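Side-chain contacts in ancylostoma secreted protein 1 (Necator americanus, PDB 3NT8), which is probably associated with the transition to parasitism by infective hookworm larvae and is built from two CAP domains: residues A[61-66]-A[133-138]; A[38-43]-A[173-178]; A[193-196]-A[200-203]; A[50-55]-A[67-72]. All coordinates share one frame; numbering follows the deposited sequence.

Contact 1: A[61-66]-A[133-138]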
loop_
_atom_site.group_PDB
_atom_site.type_symbol
_atom_site.label_atom_id
_atom_site.label_comp_id
_atom_site.label_asym_id
_atom_site.label_seq_id
_atom_site.Cartn_x
_atom_site.Cartn_y
_atom_site.Cartn_z
ATOM N N GLY A 61 18.826 19.226 1.616
ATOM C CA GLY A 61 20.015 18.476 1.995
ATOM C C GLY A 61 19.983 17.179 1.193
ATOM O O GLY A 61 19.785 17.260 -0.005
ATOM N N LYS A 62 20.153 16.033 1.856
ATOM C CA LYS A 62 20.008 14.717 1.261
ATOM C C LYS A 62 18.712 14.064 1.649
ATOM O O LYS A 62 18.248 14.191 2.817
ATOM C CB LYS A 62 21.151 13.771 1.689
ATOM C CG LYS A 62 22.535 14.179 1.243
ATOM C CD LYS A 62 22.711 13.959 -0.269
ATOM C CE LYS A 62 24.119 14.354 -0.653
ATOM N NZ LYS A 62 24.300 14.133 -2.057
ATOM N N LEU A 63 18.149 13.285 0.709
ATOM C CA LEU A 63 17.026 12.428 1.044
ATOM C C LEU A 63 17.401 11.417 2.070
ATOM O O LEU A 63 18.530 10.902 2.048
ATOM C CB LEU A 63 16.520 11.690 -0.199
ATOM C CG LEU A 63 15.885 12.591 -1.256
ATOM C CD1 LEU A 63 15.612 11.836 -2.559
ATOM C CD2 LEU A 63 14.600 13.217 -0.725
ATOM N N ASN A 64 16.439 11.042 2.919
ATOM C CA ASN A 64 16.672 9.949 3.847
ATOM C C ASN A 64 17.053 8.629 3.169
ATOM O O ASN A 64 16.463 8.285 2.159
ATOM C CB ASN A 64 15.418 9.690 4.706
ATOM C CG ASN A 64 15.133 10.805 5.655
ATOM O OD1 ASN A 64 16.055 11.275 6.328
ATOM N ND2 ASN A 64 13.839 11.274 5.705
ATOM N N PRO A 65 18.001 7.857 3.759
ATOM C CA PRO A 65 18.305 6.480 3.310
ATOM C C PRO A 65 17.106 5.548 3.454
ATOM O O PRO A 65 16.213 5.825 4.257
ATOM C CB PRO A 65 19.375 6.023 4.300
ATOM C CG PRO A 65 19.166 6.881 5.523
ATOM C CD PRO A 65 18.877 8.234 4.886
ATOM N N ALA A 66 17.131 4.427 2.725
ATOM C CA ALA A 66 15.991 3.557 2.653
ATOM C C ALA A 66 16.281 2.112 3.017
ATOM O O ALA A 66 17.187 1.486 2.448
ATOM C CB ALA A 66 15.373 3.613 1.259
ATOM N N ASN A 133 11.028 20.343 -5.365
ATOM C CA ASN A 133 9.978 20.601 -4.343
ATOM C C ASN A 133 10.292 20.170 -2.906
ATOM O O ASN A 133 9.861 20.786 -1.942
ATOM C CB ASN A 133 8.689 19.903 -4.769
ATOM C CG ASN A 133 8.172 20.425 -6.078
ATOM O OD1 ASN A 133 7.758 21.593 -6.167
ATOM N ND2 ASN A 133 8.192 19.565 -7.133
ATOM N N GLY A 134 11.010 19.067 -2.786
ATOM C CA GLY A 134 11.470 18.576 -1.506
ATOM C C GLY A 134 10.525 17.462 -1.144
ATOM O O GLY A 134 9.494 17.313 -1.777
ATOM N N VAL A 135 10.905 16.690 -0.135
ATOM C CA VAL A 135 10.126 15.568 0.378
ATOM C C VAL A 135 10.044 15.780 1.908
ATOM O O VAL A 135 11.062 16.100 2.562
ATOM C CB VAL A 135 10.829 14.216 0.071
ATOM C CG1 VAL A 135 10.184 13.074 0.788
ATOM C CG2 VAL A 135 10.857 13.892 -1.448
ATOM N N GLY A 136 8.830 15.631 2.449
ATOM C CA GLY A 136 8.539 15.634 3.892
ATOM C C GLY A 136 9.359 14.696 4.814
ATOM O O GLY A 136 9.902 13.676 4.361
ATOM N N PRO A 137 9.443 15.039 6.127
ATOM C CA PRO A 137 10.403 14.392 7.051
ATOM C C PRO A 137 10.259 12.844 7.199
ATOM O O PRO A 137 11.270 12.175 7.603
ATOM C CB PRO A 137 10.164 15.131 8.386
ATOM C CG PRO A 137 8.676 15.596 8.308
ATOM C CD PRO A 137 8.523 15.972 6.825
ATOM N N ASP A 138 9.064 12.292 6.886
ATOM C CA ASP A 138 8.821 10.852 6.935
ATOM C C ASP A 138 8.779 10.209 5.492
ATOM O O ASP A 138 8.388 9.061 5.322
ATOM C CB ASP A 138 7.536 10.546 7.696
ATOM C CG ASP A 138 7.554 11.041 9.153
ATOM O OD1 ASP A 138 8.659 11.175 9.753
ATOM O OD2 ASP A 138 6.435 11.272 9.692
#
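Leu63 faces Val135 in the first CAP domain, where the loop after helix 34-52 runs beside the loop that leaves helix 129-133. It is the first residue of the 61-66 segment to meet the other loop, and it does so with one methyl branch: CD2 lies 3.9 Å from CG2 of Val135, with CB of the same valine almost as near. The two side chains cross at about a right angle, so they touch at a point and do not lie along one another. Leu63 has CG anti to its carbonyl carbon (chi1 -67°), which swings the isobutyl group towards the valine. Phe149 of helix 147-153 touches both residues, so the leucine-valine pair forms part of a small apolar cluster between the two loops and that helix. Opposite the leucine, Val135 follows directly on Gly134, the residue with positive phi at which the chain leaves helix 129-133.

Asn64 comes next and supplies the polar half of the contact. Its side chain is directed at the 133-138 loop, and the amide nitrogen ND2 approaches the backbone carbonyl of Pro137. The approach is bent, and the resulting hydrogen bond is weak. A stronger partner for the same nitrogen is OD1 of Asn139, just beyond the segment, so the amide is held chiefly by that neighbour while grazing the proline carbonyl. The polar link thus rests on one amide nitrogen shared between a backbone carbonyl and the side-chain oxygen of Asn139, with Asn64 ND2 at 3.3 Å from Pro137 O and an N-H...O angle of 122°.

Contact 2: A[38-43]-A[173-178]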
loop_
_atom_site.group_PDB
_atom_site.type_symbol
_atom_site.label_atom_id
_atom_site.label_comp_id
_atom_site.label_asym_id
_atom_site.label_seq_id
_atom_site.Cartn_x
_atom_site.Cartn_y
_atom_site.Cartn_z
ATOM N N GLN A 38 17.270 -1.369 -21.289
ATOM C CA GLN A 38 18.345 -1.381 -20.346
ATOM C C GLN A 38 18.495 0.055 -19.872
ATOM O O GLN A 38 18.750 0.258 -18.744
ATOM C CB GLN A 38 19.606 -1.933 -21.033
ATOM C CG GLN A 38 20.786 -2.178 -20.082
ATOM C CD GLN A 38 20.576 -3.430 -19.263
ATOM O OE1 GLN A 38 20.459 -4.521 -19.835
ATOM N NE2 GLN A 38 20.457 -3.294 -17.932
ATOM N N ALA A 39 18.247 1.059 -20.716
ATOM C CA ALA A 39 18.353 2.428 -20.254
ATOM C C ALA A 39 17.190 2.866 -19.300
ATOM O O ALA A 39 17.424 3.604 -18.378
ATOM C CB ALA A 39 18.531 3.385 -21.395
ATOM N N PHE A 40 15.963 2.436 -19.567
ATOM C CA PHE A 40 14.881 2.568 -18.612
ATOM C C PHE A 40 15.185 1.871 -17.292
ATOM O O PHE A 40 15.030 2.457 -16.216
ATOM C CB PHE A 40 13.586 1.999 -19.184
ATOM C CG PHE A 40 12.955 2.870 -20.231
ATOM C CD1 PHE A 40 12.554 4.160 -19.930
ATOM C CD2 PHE A 40 12.745 2.379 -21.515
ATOM C CE1 PHE A 40 11.953 4.939 -20.923
ATOM C CE2 PHE A 40 12.141 3.110 -22.486
ATOM C CZ PHE A 40 11.749 4.396 -22.200
ATOM N N LEU A 41 15.577 0.616 -17.366
ATOM C CA LEU A 41 15.760 -0.153 -16.161
ATOM C C LEU A 41 16.894 0.383 -15.298
ATOM O O LEU A 41 16.727 0.454 -14.081
ATOM C CB LEU A 41 15.980 -1.606 -16.504
ATOM C CG LEU A 41 16.069 -2.595 -15.355
ATOM C CD1 LEU A 41 14.750 -2.695 -14.620
ATOM C CD2 LEU A 41 16.547 -3.973 -15.891
ATOM N N ASP A 42 18.052 0.693 -15.908
ATOM C CA ASP A 42 19.225 1.161 -15.176
ATOM C C ASP A 42 18.978 2.513 -14.504
ATOM O O ASP A 42 19.398 2.756 -13.342
ATOM C CB ASP A 42 20.423 1.292 -16.148
ATOM C CG ASP A 42 20.992 -0.047 -16.558
ATOM O OD1 ASP A 42 20.596 -1.095 -15.971
ATOM O OD2 ASP A 42 21.873 -0.042 -17.448
ATOM N N PHE A 43 18.317 3.416 -15.225
ATOM C CA PHE A 43 18.085 4.750 -14.660
ATOM C C PHE A 43 17.237 4.591 -13.358
ATOM O O PHE A 43 17.475 5.261 -12.335
ATOM C CB PHE A 43 17.423 5.682 -15.692
ATOM C CG PHE A 43 17.384 7.141 -15.265
ATOM C CD1 PHE A 43 18.227 8.090 -15.889
ATOM C CD2 PHE A 43 16.512 7.579 -14.267
ATOM C CE1 PHE A 43 18.200 9.411 -15.491
ATOM C CE2 PHE A 43 16.494 8.920 -13.872
ATOM C CZ PHE A 43 17.322 9.837 -14.509
ATOM N N VAL A 173 6.549 9.066 -24.256
ATOM C CA VAL A 173 7.392 8.162 -23.485
ATOM C C VAL A 173 6.727 7.920 -22.131
ATOM O O VAL A 173 6.275 8.857 -21.512
ATOM C CB VAL A 173 8.781 8.754 -23.239
ATOM C CG1 VAL A 173 9.645 7.700 -22.518
ATOM C CG2 VAL A 173 9.420 9.243 -24.566
ATOM N N SER A 174 6.618 6.664 -21.724
ATOM C CA SER A 174 5.730 6.273 -20.617
ATOM C C SER A 174 6.298 5.022 -19.912
ATOM O O SER A 174 6.960 4.247 -20.505
ATOM C CB SER A 174 4.263 6.034 -21.064
ATOM O OG SER A 174 3.388 5.816 -19.918
ATOM N N CYS A 175 6.036 4.889 -18.620
ATOM C CA CYS A 175 6.468 3.729 -17.825
ATOM C C CYS A 175 5.309 3.460 -16.915
ATOM O O CYS A 175 4.642 4.394 -16.474
ATOM C CB CYS A 175 7.724 4.020 -16.954
ATOM S SG CYS A 175 9.289 4.245 -17.782
ATOM N N ILE A 176 5.071 2.166 -16.667
ATOM C CA ILE A 176 4.074 1.701 -15.712
ATOM C C ILE A 176 4.755 0.860 -14.648
ATOM O O ILE A 176 5.829 0.291 -14.897
ATOM C CB ILE A 176 2.918 0.847 -16.365
ATOM C CG1 ILE A 176 3.457 -0.159 -17.353
ATOM C CG2 ILE A 176 1.886 1.695 -17.038
ATOM C CD1 ILE A 176 2.449 -1.182 -17.662
ATOM N N TYR A 177 4.143 0.791 -13.468
ATOM C CA TYR A 177 4.812 0.247 -12.265
ATOM C C TYR A 177 3.808 -0.554 -11.496
ATOM O O TYR A 177 2.685 -0.117 -11.365
ATOM C CB TYR A 177 5.298 1.391 -11.346
ATOM C CG TYR A 177 6.175 2.389 -12.022
ATOM C CD1 TYR A 177 7.572 2.367 -11.841
ATOM C CD2 TYR A 177 5.635 3.408 -12.768
ATOM C CE1 TYR A 177 8.357 3.322 -12.428
ATOM C CE2 TYR A 177 6.439 4.364 -13.345
ATOM C CZ TYR A 177 7.794 4.322 -13.165
ATOM O OH TYR A 177 8.611 5.212 -13.772
ATOM N N ASN A 178 4.197 -1.709 -10.971
ATOM C CA ASN A 178 3.291 -2.541 -10.227
ATOM C C ASN A 178 3.094 -2.094 -8.750
ATOM O O ASN A 178 2.676 -2.907 -7.903
ATOM C CB ASN A 178 3.738 -4.009 -10.261
ATOM C CG ASN A 178 5.038 -4.266 -9.448
ATOM O OD1 ASN A 178 5.827 -3.344 -9.206
ATOM N ND2 ASN A 178 5.264 -5.531 -9.051
#
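Phe40 and Cys175 are turned alike at their first torsion: the ring carbon CG of Phe40 (chi1 -74°) and the sulfur of Cys175 (chi1 -70°) both lie anti to their own carbonyl carbons. The phenyl group thereby reaches from helix 34-52 to strand 170-177, and the sulfur points from the strand to meet it. In the CAP fold, helices pack against a central sheet, and this is one such layer contact, wholly buried.

The ring receives two residues from the strand in different ways. Val173 comes to the edge, in the ring plane, with CG1 lying 3.9 Å from CZ of Phe40 and equally close to CE1; only this methyl branch does the touching. Cys175 SG approaches obliquely, 4.6 Å from the Phe40 ring centroid and 3.9 Å from CD1, in a sulfur-aromatic contact. Ser174 between them turns its side chain away from the helix, as expected for successive residues of an extended strand.

Cys175 is half of a disulfide with Cys162 of the adjacent strand 159-167, and Phe40 touches Cys162 as well. Ile119 and Leu123 of helix 119-127 also touch the phenyl group. A second, polar tie lies one turn further along the helix, where His44 joins the carbonyl of Phe40 to the hydroxyl of Tyr177.

The aromatic ring thus rests beside a covalent cross-link. Because its sulfur is oxidised, Cys175 meets the phenyl group as a polarisable, apolar surface and not as a thiol donor, so dispersion probably accounts for most of the attraction.

Contact 3: A[193-196]-A[200-203]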
loop_
_atom_site.group_PDB
_atom_site.type_symbol
_atom_site.label_atom_id
_atom_site.label_comp_id
_atom_site.label_asym_id
_atom_site.label_seq_id
_atom_site.Cartn_x
_atom_site.Cartn_y
_atom_site.Cartn_z
ATOM N N GLN A 193 18.827 2.097 7.357
ATOM C CA GLN A 193 19.949 1.645 6.541
ATOM C C GLN A 193 19.503 0.710 5.403
ATOM O O GLN A 193 18.641 -0.124 5.568
ATOM C CB GLN A 193 20.962 0.898 7.406
ATOM C CG GLN A 193 22.360 0.774 6.794
ATOM C CD GLN A 193 23.291 -0.130 7.606
ATOM O OE1 GLN A 193 22.842 -0.996 8.400
ATOM N NE2 GLN A 193 24.589 0.051 7.403
ATOM N N ALA A 194 20.177 0.827 4.267
ATOM C CA ALA A 194 19.956 -0.045 3.137
ATOM C C ALA A 194 20.356 -1.465 3.512
ATOM O O ALA A 194 21.209 -1.648 4.380
ATOM C CB ALA A 194 20.767 0.438 1.973
ATOM N N CYS A 195 19.760 -2.454 2.852
ATOM C CA CYS A 195 19.998 -3.823 3.201
ATOM C C CYS A 195 21.459 -4.218 3.070
ATOM O O CYS A 195 22.183 -3.732 2.160
ATOM C CB CYS A 195 19.111 -4.780 2.379
ATOM S SG CYS A 195 19.526 -4.879 0.570
ATOM N N GLN A 196 21.864 -5.123 3.973
ATOM C CA GLN A 196 23.203 -5.670 4.015
ATOM C C GLN A 196 23.177 -7.097 3.526
ATOM O O GLN A 196 24.036 -7.505 2.766
ATOM C CB GLN A 196 23.755 -5.572 5.447
ATOM C CG GLN A 196 23.736 -4.123 6.008
ATOM C CD GLN A 196 24.559 -3.156 5.118
ATOM O OE1 GLN A 196 25.763 -3.380 4.886
ATOM N NE2 GLN A 196 23.912 -2.082 4.629
ATOM N N ASP A 200 17.592 -8.607 5.660
ATOM C CA ASP A 200 17.201 -7.236 6.036
ATOM C C ASP A 200 15.988 -6.748 5.280
ATOM O O ASP A 200 15.453 -5.656 5.575
ATOM C CB ASP A 200 18.289 -6.211 5.818
ATOM C CG ASP A 200 19.480 -6.434 6.651
ATOM O OD1 ASP A 200 19.348 -6.663 7.856
ATOM O OD2 ASP A 200 20.563 -6.334 6.070
ATOM N N CYS A 201 15.550 -7.543 4.310
ATOM C CA CYS A 201 14.430 -7.121 3.499
ATOM C C CYS A 201 13.158 -7.755 4.022
ATOM O O CYS A 201 13.006 -8.982 3.953
ATOM C CB CYS A 201 14.662 -7.499 2.068
ATOM S SG CYS A 201 16.266 -6.934 1.457
ATOM N N SER A 202 12.263 -6.910 4.545
ATOM C CA SER A 202 11.108 -7.346 5.329
ATOM C C SER A 202 9.824 -7.373 4.527
ATOM O O SER A 202 8.881 -8.091 4.888
ATOM C CB SER A 202 10.964 -6.502 6.623
ATOM O OG SER A 202 10.528 -5.162 6.337
ATOM N N THR A 203 9.798 -6.662 3.400
ATOM C CA THR A 203 8.628 -6.583 2.561
ATOM C C THR A 203 8.218 -7.936 1.950
ATOM O O THR A 203 7.063 -8.353 2.068
ATOM C CB THR A 203 8.803 -5.531 1.455
ATOM O OG1 THR A 203 9.390 -4.354 2.033
ATOM C CG2 THR A 203 7.403 -5.171 0.871
#
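The carboxylate of Asp200 and the side-chain amide of Gln196 are the two flat groups here, and their planes stand 47° apart. The carboxylate is met near its plane, on the anti side of OD2, by the backbone N-H of Gln196. This bond is short, 2.7 Å from Gln196 N to Asp200 OD2, and fairly straight at 158°. The same oxygen also accepts a hydrogen bond from the backbone N of Thr197, so two consecutive amides converge on one carboxylate atom, an arrangement that would favour the charged form of the aspartate. CB of Gln196 also comes within 3.3 Å of Asp200 OD2, beside the main bond.

The amide of Gln196 is not turned towards the carboxylate. Its chain bends back at chi2 (-58°), and Gln196 NE2 donates in its amide plane to Ala194 O, 2.7 Å away, meeting that carbonyl from above its plane. The glutamine thus folds over its own loop.

Both segments belong to the cysteine-rich linker that, in the sequence, lies between the sheets of the two CAP domains, a region reminiscent of the hinge in cysteine-rich secretory proteins. Two disulfides, Cys195 with Cys209 and Cys201 with Cys214, tie this loop to the short strands 208-210 and 213-215, and their half-cystines interleave along the chain.

At the contact itself the two cysteines pack against one another without being bonded together. Cys195 CB lies 3.7 Å from Cys201 SG, and the two sulfurs are 4.0 Å apart, SG to SG. Cys195 CB also rests 3.8 Å from CB of Asp200, with Tyr70 touching Cys201 nearby.

Contact 4: A[50-55]-A[67-72]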
loop_
_atom_site.group_PDB
_atom_site.type_symbol
_atom_site.label_atom_id
_atom_site.label_comp_id
_atom_site.label_asym_id
_atom_site.label_seq_id
_atom_site.Cartn_x
_atom_site.Cartn_y
_atom_site.Cartn_z
ATOM N N ARG A 50 20.823 5.103 -5.052
ATOM C CA ARG A 50 21.225 6.370 -4.502
ATOM C C ARG A 50 20.390 6.808 -3.332
ATOM O O ARG A 50 20.944 7.342 -2.377
ATOM C CB ARG A 50 21.320 7.479 -5.542
ATOM C CG ARG A 50 22.460 7.320 -6.531
ATOM C CD ARG A 50 22.594 8.534 -7.381
ATOM N NE ARG A 50 22.967 9.768 -6.656
ATOM C CZ ARG A 50 24.207 10.143 -6.244
ATOM N NH1 ARG A 50 25.283 9.363 -6.397
ATOM N NH2 ARG A 50 24.387 11.334 -5.634
ATOM N N VAL A 51 19.084 6.609 -3.380
ATOM C CA VAL A 51 18.208 6.994 -2.294
ATOM C C VAL A 51 18.442 6.114 -1.108
ATOM O O VAL A 51 18.651 6.610 0.033
ATOM C CB VAL A 51 16.711 6.919 -2.701
ATOM C CG1 VAL A 51 15.794 7.244 -1.478
ATOM C CG2 VAL A 51 16.421 7.872 -3.843
ATOM N N ALA A 52 18.380 4.806 -1.357
ATOM C CA ALA A 52 18.636 3.791 -0.355
ATOM C C ALA A 52 19.889 4.070 0.448
ATOM O O ALA A 52 19.834 3.960 1.665
ATOM C CB ALA A 52 18.700 2.460 -0.966
ATOM N N LYS A 53 20.989 4.408 -0.251
ATOM C CA LYS A 53 22.327 4.725 0.322
ATOM C C LYS A 53 22.417 6.108 1.007
ATOM O O LYS A 53 23.389 6.378 1.723
ATOM C CB LYS A 53 23.402 4.623 -0.754
ATOM C CG LYS A 53 23.690 3.206 -1.160
ATOM C CD LYS A 53 25.088 3.022 -1.726
ATOM C CE LYS A 53 25.464 1.505 -1.840
ATOM N NZ LYS A 53 26.505 1.311 -2.913
ATOM N N GLY A 54 21.358 6.917 0.879
ATOM C CA GLY A 54 21.306 8.249 1.470
ATOM C C GLY A 54 22.144 9.252 0.700
ATOM O O GLY A 54 22.621 10.205 1.289
ATOM N N LEU A 55 22.342 9.006 -0.612
ATOM C CA LEU A 55 23.238 9.796 -1.438
ATOM C C LEU A 55 22.534 10.785 -2.383
ATOM O O LEU A 55 23.207 11.576 -3.039
ATOM C CB LEU A 55 24.130 8.876 -2.268
ATOM C CG LEU A 55 25.131 7.991 -1.520
ATOM C CD1 LEU A 55 25.606 6.961 -2.509
ATOM C CD2 LEU A 55 26.331 8.787 -0.925
ATOM N N LYS A 67 15.440 1.544 3.884
ATOM C CA LYS A 67 15.436 0.111 4.065
ATOM C C LYS A 67 14.360 -0.458 3.152
ATOM O O LYS A 67 13.449 0.286 2.702
ATOM C CB LYS A 67 15.181 -0.247 5.525
ATOM C CG LYS A 67 13.898 0.309 6.141
ATOM C CD LYS A 67 13.745 -0.223 7.595
ATOM C CE LYS A 67 12.438 0.236 8.245
ATOM N NZ LYS A 67 12.426 0.104 9.775
ATOM N N ASN A 68 14.443 -1.762 2.874
ATOM C CA ASN A 68 13.449 -2.419 1.979
ATOM C C ASN A 68 13.273 -1.705 0.605
ATOM O O ASN A 68 12.194 -1.647 0.052
ATOM C CB ASN A 68 12.078 -2.524 2.699
ATOM C CG ASN A 68 12.146 -3.297 4.008
ATOM O OD1 ASN A 68 12.956 -4.209 4.165
ATOM N ND2 ASN A 68 11.262 -2.980 4.921
ATOM N N MET A 69 14.327 -1.108 0.060
ATOM C CA MET A 69 14.225 -0.521 -1.279
ATOM C C MET A 69 14.494 -1.586 -2.288
ATOM O O MET A 69 15.630 -2.078 -2.389
ATOM C CB MET A 69 15.205 0.623 -1.473
ATOM C CG MET A 69 15.163 1.250 -2.864
ATOM S SD MET A 69 13.648 2.151 -3.268
ATOM C CE MET A 69 13.667 3.593 -2.202
ATOM N N TYR A 70 13.445 -1.990 -3.005
ATOM C CA TYR A 70 13.538 -3.059 -4.031
ATOM C C TYR A 70 14.066 -2.621 -5.418
ATOM O O TYR A 70 13.764 -1.521 -5.936
ATOM C CB TYR A 70 12.219 -3.867 -4.155
ATOM C CG TYR A 70 12.039 -4.863 -3.038
ATOM C CD1 TYR A 70 12.228 -6.232 -3.275
ATOM C CD2 TYR A 70 11.825 -4.443 -1.731
ATOM C CE1 TYR A 70 12.153 -7.144 -2.284
ATOM C CE2 TYR A 70 11.709 -5.371 -0.698
ATOM C CZ TYR A 70 11.860 -6.694 -0.970
ATOM O OH TYR A 70 11.749 -7.575 0.094
ATOM N N LYS A 71 14.899 -3.483 -5.965
ATOM C CA LYS A 71 15.419 -3.345 -7.320
ATOM C C LYS A 71 14.264 -3.732 -8.204
ATOM O O LYS A 71 13.588 -4.708 -7.909
ATOM C CB LYS A 71 16.554 -4.320 -7.534
ATOM C CG LYS A 71 17.277 -4.152 -8.847
ATOM C CD LYS A 71 18.510 -5.074 -8.916
ATOM C CE LYS A 71 19.294 -4.785 -10.275
ATOM N NZ LYS A 71 20.351 -5.792 -10.583
ATOM N N LEU A 72 14.041 -2.972 -9.261
ATOM C CA LEU A 72 13.052 -3.320 -10.285
ATOM C C LEU A 72 13.570 -4.363 -11.242
ATOM O O LEU A 72 14.749 -4.353 -11.604
ATOM C CB LEU A 72 12.630 -2.023 -11.067
ATOM C CG LEU A 72 12.106 -0.849 -10.197
ATOM C CD1 LEU A 72 11.603 0.421 -10.977
ATOM C CD2 LEU A 72 10.963 -1.367 -9.342
#
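Met69 lays the start of its side chain against the methyl of Ala52, with Met69 CB 4.0 Å from Ala52 CB and CG only slightly further. The contact joins the C-terminal turn of helix 34-52 in the first CAP domain to the irregular stretch linking strands 66-67 and 73-74. Beyond CG, which stands anti to the backbone N (chi1 179°), the methionine bends at both remaining torsions, and this curl brings its terminal methyl back towards the helix. Met69 CE then meets Val51 CG1 more loosely, at 4.3 Å. All three residues are buried, and Arg48 and Leu213 of strand 213-215 also touch the methionine.

The helix stops just past this patch in a Schellman motif. Gly54 takes positive phi (76°), a value that favours glycine. Gly54 N bonds to Val51 O at 2.9 Å, and Leu55 N reaches the carbonyl oxygen of Arg50. The turn folds Leu55 over Arg50, whose NE forms a salt bridge with Glu56. Here the leucine CB sits over the centre of the Arg50 guanidinium, 4.1 Å above its plane.

Contacts 2 and 4 share helix 34-52: contact 2 uses an early part of it and contact 4 its C-terminal end, with centres 16 Å apart. Contact 1 lies 12 Å from contact 4, centre to centre, and is joined to it by Ala66 N to Ala52 O and by Lys62 NZ to Leu55 O, each 2.9 Å and probably a hydrogen bond. Contact 3 is nearer still to contact 4, with centres 9 Å apart; Asn68 ND2 and Ser202 OG approach to 2.7 Å, connecting the cysteine-rich linker to the first CAP domain. Contact 4 is thus the common neighbour of the other three, whereas contacts 1 and 2 stay about 12 Å apart at their nearest atoms.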